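Local coordinates for protein N5-carboxyaminoimidazole ribonucleotide synthetase (Bacillus anthracis, PDB 3R5H) that probably catalyses the ATP-dependent carboxylation of 5-aminoimidazole ribonucleotide to N5-carboxyaminoimidazole ribonucleotide in purine biosynthesis, at residues Y38-L43 and V54-I59; V78-F83 and L100-Q105; V255-V260 and P277-S282. All blocks are in the same frame, centred on the assembly; numbering follows the deposited sequence.

Interaction 1: Y38-L43 and V54-I59; sequences YKIAVL and VADIEI
The carbonyl oxygen of Ile40 is gripped twice at the point where the 54-59 segment settles into strand form. Asp56 N donates to Ile40 O at 2.9 Å, tilted out of the carbonyl plane, while Ile57 N reaches the same oxygen at 3.1 Å within that plane. Beyond this fork the pairing becomes regular and parallel: Val42 N bonds to Ile57 O at 2.9 Å, and Ile59 N to Val42 O at 2.8 Å. The Asp56 side chain adds a bond of its own. With CG anti to its carbonyl carbon (chi1 -54°), the carboxylate swings back over the start of strand 39-43, where OD2 accepts the Ile40 N-H at 2.8 Å on its anti side, nearly straight at 169°. That oxygen also forms a salt bridge with Lys34, so one carboxylate ties a helix to a strand edge. Lys39 bends at its third torsion and lays CE 3.7 Å from Asp56 CB, a contact of methylenes rather than of charges. Ala55 CB sits 3.7 Å from Val42 CG1 and also touches Ile40 CG2. In this Rossmann-like sheet, strand 57-60 is the outermost strand within this chain and 39-44 stands between it and 16-20; Ala41, Leu43 and Ile59 face helix 66-74, whereas Ile40 and Val54 lean on helix 24-35.

Interaction 2: V78-F83 and L100-Q105; sequences VVTYEF and LPQGSQ. With AIR (5-aminoimidazole ribonucleotide), chain D.
A type I beta turn, Leu100 to Gly103, packs beside strand 78-81, which leads directly to the bound 5-aminoimidazole ribonucleotide. The turn offers Gln102 to the strand. Gln102 OE1 accepts from Thr80 OG1 at 2.7 Å, the hydroxyl lying above the carbonyl plane rather than in it; with OG1 anti to the backbone N (chi1 -177°), the hydroxyl is carried to the Gln102 amide. His298 is a second hydrogen-bond partner of the same hydroxyl. The Gln102 amide is also aligned with the Tyr81 ring, their planes only 10° apart, and Gln102 NE2 comes within 3.5 Å of Tyr81 CE1. Two waters complete the join: one donates to Val79 O and to Gln102 OE1 while accepting from Gln102 N, and another accepts from Gln102 NE2 and lies 2.8 Å from Tyr81 O. Earlier along the strand the contact turns apolar. Pro101 CD meets Val78 CG2 at 3.5 Å, the two side chains crossing at about a right angle, and Leu100 CD1 lies 3.9 Å from Val79 CG1. Just past the strand, Glu82 OE1 accepts from the ribose O2' of the nucleotide at 2.5 Å, and Glu82 OE2 accepts from O3', although that distance is so short that its exact length is doubtful; Gly26 N and Gly23 N bind the same two carboxylate oxygens from the protein side. Because both ends of the Gln102 amide are engaged, its rotation is fixed, and the buried carbonyl of Val79 is satisfied through water, on the strand that carries Glu82 to the ribose diol.

Interaction 3: V255-V260 and P277-S282; sequences VGTLAV and PRPHNS. With AIR (5-aminoimidazole ribonucleotide), chain D.
Thr257 O and Arg278 N approach to 2.9 Å, yet the angle is too poor for a hydrogen bond, and no direct one joins these two segments at all. The setting is the ATP-grasp domain, where strand 256-264 pairs antiparallel with 270-276 and the chain then departs from the sheet border through residues 277-282. Regular pairing ends there, and contact passes to water and apolar groups. One water accepts from Thr257 N at 2.7 Å and reaches Pro277 O only weakly. Thr257 CB lies 4.0 Å from Pro279 CD, and Thr257 OG1 is hydrogen-bonded to His298. Further along, Ala259 CB presses on His280 CB at 3.4 Å, while the imidazole is held by its own segment: Ser282 N donates to His280 ND1 at 3.0 Å, tilted from the ring plane, and Ser282 OG shares the same nitrogen. Arg278 points away from the strand, its chain extended from CG to NE. Arg278 NH1 donates to Pro279 O at 3.0 Å, close to the guanidinium plane, and Arg278 NE makes a salt bridge with Glu84. Thus steadied, the guanidinium presents one face to the 5-aminoimidazole ribonucleotide, whose C4 lies 3.2 Å from Arg278 NH2.

How the interactions relate
The three contacts show how bonding differs with place in the fold. Interaction 1, partly buried at a sheet border and touching the second subunit, relies on direct backbone bonds and touches no ligand. Interaction 2, on the opposite border strand of the same sheet, and interaction 3, in the ATP-grasp sheet, are buried, use water where direct backbone pairing is absent, and both meet the nucleotide: Glu82 at its ribose, Arg278 over its base. They also meet each other, since Tyr81 OH makes a probable, weak hydrogen bond to Pro277 O, Gln102 and Pro101 pack on Val255, and His298 bonds to both Thr80 and Thr257, uniting the two domains around the pocket.

Interaction 1: Y38-L43 and V54-I59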
loop_
_atom_site.group_PDB
_atom_site.type_symbol
_atom_site.label_atom_id
_atom_site.label_comp_id
_atom_site.label_asym_id
_atom_site.label_seq_id
_atom_site.Cartn_x
_atom_site.Cartn_y
_atom_site.Cartn_z
ATOM N N TYR A 38 5.852 -6.926 -10.086
ATOM C CA TYR A 38 5.965 -6.456 -11.465
ATOM C C TYR A 38 7.098 -5.469 -11.616
ATOM O O TYR A 38 7.451 -4.760 -10.676
ATOM C CB TYR A 38 4.664 -5.808 -11.954
ATOM C CG TYR A 38 3.551 -6.809 -12.173
ATOM C CD1 TYR A 38 3.456 -7.523 -13.362
ATOM C CD2 TYR A 38 2.603 -7.057 -11.178
ATOM C CE1 TYR A 38 2.441 -8.443 -13.575
ATOM C CE2 TYR A 38 1.565 -7.993 -11.381
ATOM C CZ TYR A 38 1.498 -8.676 -12.574
ATOM O OH TYR A 38 0.489 -9.591 -12.781
ATOM N N LYS A 39 7.636 -5.410 -12.824
ATOM C CA LYS A 39 8.587 -4.375 -13.195
ATOM C C LYS A 39 7.834 -3.240 -13.869
ATOM O O LYS A 39 6.785 -3.457 -14.470
ATOM C CB LYS A 39 9.642 -4.953 -14.146
ATOM C CG LYS A 39 10.777 -5.665 -13.431
ATOM C CD LYS A 39 12.024 -5.814 -14.338
ATOM C CE LYS A 39 12.512 -4.451 -14.911
ATOM N NZ LYS A 39 13.650 -4.544 -15.898
ATOM N N ILE A 40 8.368 -2.030 -13.765
ATOM C CA ILE A 40 7.696 -0.854 -14.280
ATOM C C ILE A 40 8.556 -0.072 -15.285
ATOM O O ILE A 40 9.699 0.284 -14.996
ATOM C CB ILE A 40 7.293 0.097 -13.145
ATOM C CG1 ILE A 40 6.419 -0.619 -12.093
ATOM C CG2 ILE A 40 6.605 1.357 -13.716
ATOM C CD1 ILE A 40 5.027 -0.963 -12.596
ATOM N N ALA A 41 7.981 0.216 -16.449
ATOM C CA ALA A 41 8.577 1.202 -17.363
ATOM C C ALA A 41 7.625 2.370 -17.545
ATOM O O ALA A 41 6.412 2.181 -17.669
ATOM C CB ALA A 41 8.940 0.574 -18.706
ATOM N N VAL A 42 8.175 3.580 -17.557
ATOM C CA VAL A 42 7.361 4.775 -17.698
ATOM C C VAL A 42 7.869 5.715 -18.788
ATOM O O VAL A 42 9.086 5.858 -18.997
ATOM C CB VAL A 42 7.151 5.525 -16.333
ATOM C CG1 VAL A 42 8.464 6.037 -15.761
ATOM C CG2 VAL A 42 6.138 6.653 -16.490
ATOM N N LEU A 43 6.913 6.329 -19.485
ATOM C CA LEU A 43 7.181 7.330 -20.489
ATOM C C LEU A 43 6.520 8.622 -20.020
ATOM O O LEU A 43 5.311 8.657 -19.760
ATOM C CB LEU A 43 6.631 6.892 -21.848
ATOM C CG LEU A 43 6.877 7.863 -23.013
ATOM C CD1 LEU A 43 6.911 7.111 -24.338
ATOM C CD2 LEU A 43 5.843 9.022 -23.062
ATOM N N VAL A 54 9.790 5.596 -9.054
ATOM C CA VAL A 54 9.481 4.234 -8.603
ATOM C C VAL A 54 9.627 3.216 -9.757
ATOM O O VAL A 54 9.413 2.027 -9.575
ATOM C CB VAL A 54 8.039 4.132 -7.952
ATOM C CG1 VAL A 54 7.905 5.058 -6.727
ATOM C CG2 VAL A 54 6.973 4.518 -8.937
ATOM N N ALA A 55 9.990 3.682 -10.944
ATOM C CA ALA A 55 10.085 2.794 -12.097
ATOM C C ALA A 55 11.469 2.192 -12.234
ATOM O O ALA A 55 12.449 2.754 -11.758
ATOM C CB ALA A 55 9.714 3.527 -13.355
ATOM N N ASP A 56 11.537 1.036 -12.880
ATOM C CA ASP A 56 12.809 0.422 -13.234
ATOM C C ASP A 56 13.432 1.094 -14.461
ATOM O O ASP A 56 14.655 1.258 -14.536
ATOM C CB ASP A 56 12.615 -1.069 -13.467
ATOM C CG ASP A 56 11.939 -1.739 -12.286
ATOM O OD1 ASP A 56 12.659 -2.229 -11.402
ATOM O OD2 ASP A 56 10.691 -1.731 -12.212
ATOM N N ILE A 57 12.570 1.500 -15.397
ATOM C CA ILE A 57 12.984 2.101 -16.659
ATOM C C ILE A 57 12.197 3.381 -16.943
ATOM O O ILE A 57 10.964 3.402 -16.877
ATOM C CB ILE A 57 12.829 1.095 -17.817
ATOM C CG1 ILE A 57 13.747 -0.109 -17.565
ATOM C CG2 ILE A 57 13.187 1.767 -19.130
ATOM C CD1 ILE A 57 13.148 -1.462 -17.882
ATOM N N GLU A 58 12.938 4.447 -17.229
ATOM C CA GLU A 58 12.378 5.736 -17.560
ATOM C C GLU A 58 12.736 6.119 -19.003
ATOM O O GLU A 58 13.895 6.061 -19.397
ATOM C CB GLU A 58 12.896 6.794 -16.573
ATOM C CG GLU A 58 12.455 8.227 -16.874
ATOM C CD GLU A 58 13.159 9.275 -16.004
ATOM O OE1 GLU A 58 12.531 10.301 -15.690
ATOM O OE2 GLU A 58 14.337 9.082 -15.619
ATOM N N ILE A 59 11.716 6.498 -19.776
ATOM C CA ILE A 59 11.873 7.041 -21.121
ATOM C C ILE A 59 11.317 8.457 -21.128
ATOM O O ILE A 59 10.115 8.661 -20.930
ATOM C CB ILE A 59 11.116 6.204 -22.177
ATOM C CG1 ILE A 59 11.635 4.763 -22.203
ATOM C CG2 ILE A 59 11.212 6.863 -23.575
ATOM C CD1 ILE A 59 10.707 3.789 -22.911
#

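Interaction 2: V78-F83 and L100-Q105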
loop_
_atom_site.group_PDB
_atom_site.type_symbol
_atom_site.label_atom_id
_atom_site.label_comp_id
_atom_site.label_asym_id
_atom_site.label_seq_id
_atom_site.Cartn_x
_atom_site.Cartn_y
_atom_site.Cartn_z
ATOM N N VAL A 78 2.746 -5.439 -21.017
ATOM C CA VAL A 78 1.427 -4.851 -21.109
ATOM C C VAL A 78 1.597 -3.347 -20.952
ATOM O O VAL A 78 2.472 -2.886 -20.213
ATOM C CB VAL A 78 0.433 -5.443 -20.039
ATOM C CG1 VAL A 78 0.904 -5.162 -18.621
ATOM C CG2 VAL A 78 -0.975 -4.910 -20.244
ATOM N N VAL A 79 0.769 -2.593 -21.663
ATOM C CA VAL A 79 0.830 -1.136 -21.608
ATOM C C VAL A 79 -0.490 -0.579 -21.123
ATOM O O VAL A 79 -1.557 -1.075 -21.496
ATOM C CB VAL A 79 1.173 -0.507 -22.971
ATOM C CG1 VAL A 79 1.115 1.019 -22.867
ATOM C CG2 VAL A 79 2.562 -0.975 -23.444
ATOM N N THR A 80 -0.392 0.443 -20.277
ATOM C CA THR A 80 -1.535 1.216 -19.837
ATOM C C THR A 80 -1.136 2.688 -19.846
ATOM O O THR A 80 0.008 3.032 -20.101
ATOM C CB THR A 80 -2.019 0.769 -18.421
ATOM O OG1 THR A 80 -3.188 1.511 -18.042
ATOM C CG2 THR A 80 -0.924 0.982 -17.382
ATOM N N TYR A 81 -2.092 3.548 -19.561
ATOM C CA TYR A 81 -1.870 4.971 -19.621
ATOM C C TYR A 81 -2.479 5.601 -18.375
ATOM O O TYR A 81 -3.459 5.082 -17.828
ATOM C CB TYR A 81 -2.521 5.538 -20.906
ATOM C CG TYR A 81 -4.005 5.297 -20.959
ATOM C CD1 TYR A 81 -4.534 4.187 -21.616
ATOM C CD2 TYR A 81 -4.886 6.164 -20.310
ATOM C CE1 TYR A 81 -5.908 3.961 -21.640
ATOM C CE2 TYR A 81 -6.250 5.940 -20.320
ATOM C CZ TYR A 81 -6.752 4.846 -20.979
ATOM O OH TYR A 81 -8.103 4.655 -20.974
ATOM N N GLU A 82 -1.887 6.706 -17.933
ATOM C CA GLU A 82 -2.587 7.675 -17.089
ATOM C C GLU A 82 -2.908 8.963 -17.880
ATOM O O GLU A 82 -3.858 9.693 -17.580
ATOM C CB GLU A 82 -1.764 7.991 -15.828
ATOM C CG GLU A 82 -0.373 8.510 -16.116
ATOM C CD GLU A 82 0.011 9.710 -15.257
ATOM O OE1 GLU A 82 -0.140 9.645 -14.022
ATOM O OE2 GLU A 82 0.501 10.707 -15.824
ATOM N N PHE A 83 -2.105 9.246 -18.896
ATOM C CA PHE A 83 -2.358 10.393 -19.754
ATOM C C PHE A 83 -3.420 9.985 -20.771
ATOM O O PHE A 83 -3.277 8.974 -21.460
ATOM C CB PHE A 83 -1.063 10.834 -20.439
ATOM C CG PHE A 83 -1.238 11.979 -21.392
ATOM C CD1 PHE A 83 -1.118 11.778 -22.763
ATOM C CD2 PHE A 83 -1.528 13.259 -20.921
ATOM C CE1 PHE A 83 -1.277 12.844 -23.671
ATOM C CE2 PHE A 83 -1.695 14.345 -21.822
ATOM C CZ PHE A 83 -1.564 14.135 -23.191
ATOM N N LEU A 100 -2.279 -3.668 -25.321
ATOM C CA LEU A 100 -3.052 -2.587 -24.700
ATOM C C LEU A 100 -4.503 -3.073 -24.433
ATOM O O LEU A 100 -5.420 -2.706 -25.166
ATOM C CB LEU A 100 -3.080 -1.345 -25.611
ATOM C CG LEU A 100 -3.593 -0.012 -25.034
ATOM C CD1 LEU A 100 -2.494 0.730 -24.301
ATOM C CD2 LEU A 100 -4.174 0.876 -26.122
ATOM N N PRO A 101 -4.716 -3.874 -23.368
ATOM C CA PRO A 101 -6.054 -4.481 -23.114
ATOM C C PRO A 101 -7.217 -3.497 -22.916
ATOM O O PRO A 101 -8.375 -3.859 -23.183
ATOM C CB PRO A 101 -5.848 -5.301 -21.823
ATOM C CG PRO A 101 -4.586 -4.775 -21.211
ATOM C CD PRO A 101 -3.724 -4.286 -22.359
ATOM N N GLN A 102 -6.924 -2.282 -22.456
ATOM C CA GLN A 102 -7.953 -1.235 -22.340
ATOM C C GLN A 102 -8.515 -0.822 -23.702
ATOM O O GLN A 102 -9.633 -0.287 -23.782
ATOM C CB GLN A 102 -7.409 0.018 -21.636
ATOM C CG GLN A 102 -6.958 -0.188 -20.190
ATOM C CD GLN A 102 -6.124 0.976 -19.700
ATOM O OE1 GLN A 102 -4.930 1.077 -20.019
ATOM N NE2 GLN A 102 -6.754 1.894 -18.959
ATOM N N GLY A 103 -7.728 -1.033 -24.760
ATOM C CA GLY A 103 -8.126 -0.620 -26.108
ATOM C C GLY A 103 -8.202 0.889 -26.227
ATOM O O GLY A 103 -7.709 1.620 -25.363
ATOM N N SER A 104 -8.834 1.372 -27.286
ATOM C CA SER A 104 -8.852 2.809 -27.529
ATOM C C SER A 104 -10.273 3.315 -27.701
ATOM O O SER A 104 -10.492 4.508 -27.788
ATOM C CB SER A 104 -8.013 3.151 -28.762
ATOM O OG SER A 104 -8.645 2.680 -29.939
ATOM N N GLN A 105 -11.232 2.399 -27.718
ATOM C CA GLN A 105 -12.620 2.747 -27.997
ATOM C C GLN A 105 -13.211 3.631 -26.903
ATOM O O GLN A 105 -13.753 4.698 -27.189
ATOM C CB GLN A 105 -13.478 1.491 -28.239
ATOM C CG GLN A 105 -14.974 1.790 -28.371
ATOM C CD GLN A 105 -15.773 0.732 -29.132
ATOM O OE1 GLN A 105 -16.850 1.029 -29.664
ATOM N NE2 GLN A 105 -15.265 -0.495 -29.177
HETATM N N1 AIR D . -3.901 13.395 -14.175
HETATM C C2 AIR D . -4.074 12.864 -15.404
HETATM N N3 AIR D . -5.290 13.221 -15.899
HETATM C C4 AIR D . -5.928 13.992 -14.986
HETATM C C5 AIR D . -5.023 14.060 -13.949
HETATM N N6 AIR D . -5.256 14.745 -12.798
HETATM C "C1'" AIR D . -2.723 13.271 -13.268
HETATM C "C2'" AIR D . -1.659 12.420 -13.924
HETATM C "C3'" AIR D . -0.765 13.465 -14.581
HETATM C "C4'" AIR D . -0.740 14.538 -13.515
HETATM O "O4'" AIR D . -2.089 14.542 -13.029
HETATM O "O2'" AIR D . -0.999 11.712 -12.870
HETATM O "O3'" AIR D . 0.542 13.001 -14.942
HETATM C "C5'" AIR D . -0.309 15.897 -14.039
HETATM O "O5'" AIR D . 0.215 16.621 -12.927
HETATM P P AIR D . 1.252 17.845 -13.104
HETATM O O6 AIR D . 0.525 18.787 -14.036
HETATM O O7 AIR D . 2.491 17.222 -13.711
HETATM O O8 AIR D . 1.439 18.345 -11.692
HETATM O O HOH W 1 -4.152 -1.028 -21.555
HETATM O O HOH W 2 -6.059 4.181 -17.529
#

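Interaction 3: V255-V260 and P277-S282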
loop_
_atom_site.group_PDB
_atom_site.type_symbol
_atom_site.label_atom_id
_atom_site.label_comp_id
_atom_site.label_asym_id
_atom_site.label_seq_id
_atom_site.Cartn_x
_atom_site.Cartn_y
_atom_site.Cartn_z
ATOM N N VAL A 255 -12.413 -2.246 -20.067
ATOM C CA VAL A 255 -11.324 -3.023 -19.509
ATOM C C VAL A 255 -10.438 -2.030 -18.770
ATOM O O VAL A 255 -10.016 -1.015 -19.342
ATOM C CB VAL A 255 -10.534 -3.841 -20.580
ATOM C CG1 VAL A 255 -9.271 -4.462 -19.969
ATOM C CG2 VAL A 255 -11.420 -4.951 -21.174
ATOM N N GLY A 256 -10.175 -2.303 -17.494
ATOM C CA GLY A 256 -9.430 -1.360 -16.666
ATOM C C GLY A 256 -10.353 -0.683 -15.679
ATOM O O GLY A 256 -11.290 -1.305 -15.152
ATOM N N THR A 257 -10.109 0.606 -15.471
ATOM C CA THR A 257 -10.792 1.412 -14.470
ATOM C C THR A 257 -11.617 2.517 -15.111
ATOM O O THR A 257 -11.153 3.219 -16.017
ATOM C CB THR A 257 -9.754 2.061 -13.511
ATOM O OG1 THR A 257 -8.889 1.047 -13.000
ATOM C CG2 THR A 257 -10.431 2.761 -12.337
ATOM N N LEU A 258 -12.846 2.677 -14.639
ATOM C CA LEU A 258 -13.686 3.786 -15.072
ATOM C C LEU A 258 -14.214 4.539 -13.859
ATOM O O LEU A 258 -14.869 3.951 -12.976
ATOM C CB LEU A 258 -14.849 3.291 -15.917
ATOM C CG LEU A 258 -15.880 4.304 -16.425
ATOM C CD1 LEU A 258 -15.279 5.264 -17.457
ATOM C CD2 LEU A 258 -17.090 3.574 -16.991
ATOM N N ALA A 259 -13.920 5.834 -13.816
ATOM C CA ALA A 259 -14.505 6.716 -12.823
ATOM C C ALA A 259 -15.739 7.394 -13.410
ATOM O O ALA A 259 -15.665 7.986 -14.489
ATOM C CB ALA A 259 -13.493 7.758 -12.353
ATOM N N VAL A 260 -16.862 7.301 -12.700
ATOM C CA VAL A 260 -18.128 7.887 -13.145
ATOM C C VAL A 260 -18.554 8.994 -12.195
ATOM O O VAL A 260 -18.873 8.744 -11.014
ATOM C CB VAL A 260 -19.276 6.854 -13.211
ATOM C CG1 VAL A 260 -20.542 7.496 -13.875
ATOM C CG2 VAL A 260 -18.843 5.594 -13.944
ATOM N N PRO A 277 -11.554 7.297 -17.978
ATOM C CA PRO A 277 -11.162 5.885 -18.171
ATOM C C PRO A 277 -9.791 5.562 -17.550
ATOM O O PRO A 277 -8.866 5.122 -18.234
ATOM C CB PRO A 277 -11.140 5.737 -19.699
ATOM C CG PRO A 277 -10.805 7.117 -20.217
ATOM C CD PRO A 277 -11.241 8.135 -19.157
ATOM N N ARG A 278 -9.687 5.766 -16.239
ATOM C CA ARG A 278 -8.430 5.680 -15.522
ATOM C C ARG A 278 -8.718 5.814 -14.046
ATOM O O ARG A 278 -9.783 6.305 -13.679
ATOM C CB ARG A 278 -7.486 6.837 -15.954
ATOM C CG ARG A 278 -8.122 8.216 -15.922
ATOM C CD ARG A 278 -7.100 9.342 -15.882
ATOM N NE ARG A 278 -7.770 10.647 -15.909
ATOM C CZ ARG A 278 -8.187 11.320 -14.834
ATOM N NH1 ARG A 278 -8.018 10.838 -13.597
ATOM N NH2 ARG A 278 -8.778 12.492 -14.993
ATOM N N PRO A 279 -7.759 5.405 -13.191
ATOM C CA PRO A 279 -7.823 5.773 -11.783
ATOM C C PRO A 279 -8.009 7.282 -11.655
ATOM O O PRO A 279 -7.500 8.056 -12.492
ATOM C CB PRO A 279 -6.450 5.373 -11.248
ATOM C CG PRO A 279 -5.998 4.272 -12.132
ATOM C CD PRO A 279 -6.597 4.544 -13.491
ATOM N N HIS A 280 -8.723 7.690 -10.606
ATOM C CA HIS A 280 -9.213 9.062 -10.482
ATOM C C HIS A 280 -8.997 9.627 -9.080
ATOM O O HIS A 280 -8.955 8.900 -8.098
ATOM C CB HIS A 280 -10.701 9.064 -10.840
ATOM C CG HIS A 280 -11.309 10.422 -10.965
ATOM N ND1 HIS A 280 -11.969 11.039 -9.923
ATOM C CD2 HIS A 280 -11.408 11.258 -12.026
ATOM C CE1 HIS A 280 -12.422 12.213 -10.331
ATOM N NE2 HIS A 280 -12.090 12.371 -11.601
ATOM N N ASN A 281 -8.884 10.942 -8.998
ATOM C CA ASN A 281 -8.612 11.622 -7.741
ATOM C C ASN A 281 -9.666 11.299 -6.678
ATOM O O ASN A 281 -9.341 11.215 -5.495
ATOM C CB ASN A 281 -8.515 13.128 -8.001
ATOM C CG ASN A 281 -7.839 13.916 -6.864
ATOM O OD1 ASN A 281 -7.512 15.085 -7.058
ATOM N ND2 ASN A 281 -7.658 13.301 -5.680
ATOM N N SER A 282 -10.915 11.092 -7.105
ATOM C CA SER A 282 -12.013 10.815 -6.166
ATOM C C SER A 282 -11.988 9.356 -5.682
ATOM O O SER A 282 -12.828 8.939 -4.871
ATOM C CB SER A 282 -13.375 11.177 -6.779
ATOM O OG SER A 282 -13.733 10.284 -7.833
HETATM N N1 AIR D . -3.901 13.395 -14.175
HETATM C C2 AIR D . -4.074 12.864 -15.404
HETATM N N3 AIR D . -5.290 13.221 -15.899
HETATM C C4 AIR D . -5.928 13.992 -14.986
HETATM C C5 AIR D . -5.023 14.060 -13.949
HETATM N N6 AIR D . -5.256 14.745 -12.798
HETATM C "C1'" AIR D . -2.723 13.271 -13.268
HETATM C "C2'" AIR D . -1.659 12.420 -13.924
HETATM C "C3'" AIR D . -0.765 13.465 -14.581
HETATM C "C4'" AIR D . -0.740 14.538 -13.515
HETATM O "O4'" AIR D . -2.089 14.542 -13.029
HETATM O "O2'" AIR D . -0.999 11.712 -12.870
HETATM O "O3'" AIR D . 0.542 13.001 -14.942
HETATM C "C5'" AIR D . -0.309 15.897 -14.039
HETATM O "O5'" AIR D . 0.215 16.621 -12.927
HETATM P P AIR D . 1.252 17.845 -13.104
HETATM O O6 AIR D . 0.525 18.787 -14.036
HETATM O O7 AIR D . 2.491 17.222 -13.711
HETATM O O8 AIR D . 1.439 18.345 -11.692
HETATM O O HOH W 3 -8.789 2.321 -17.069
#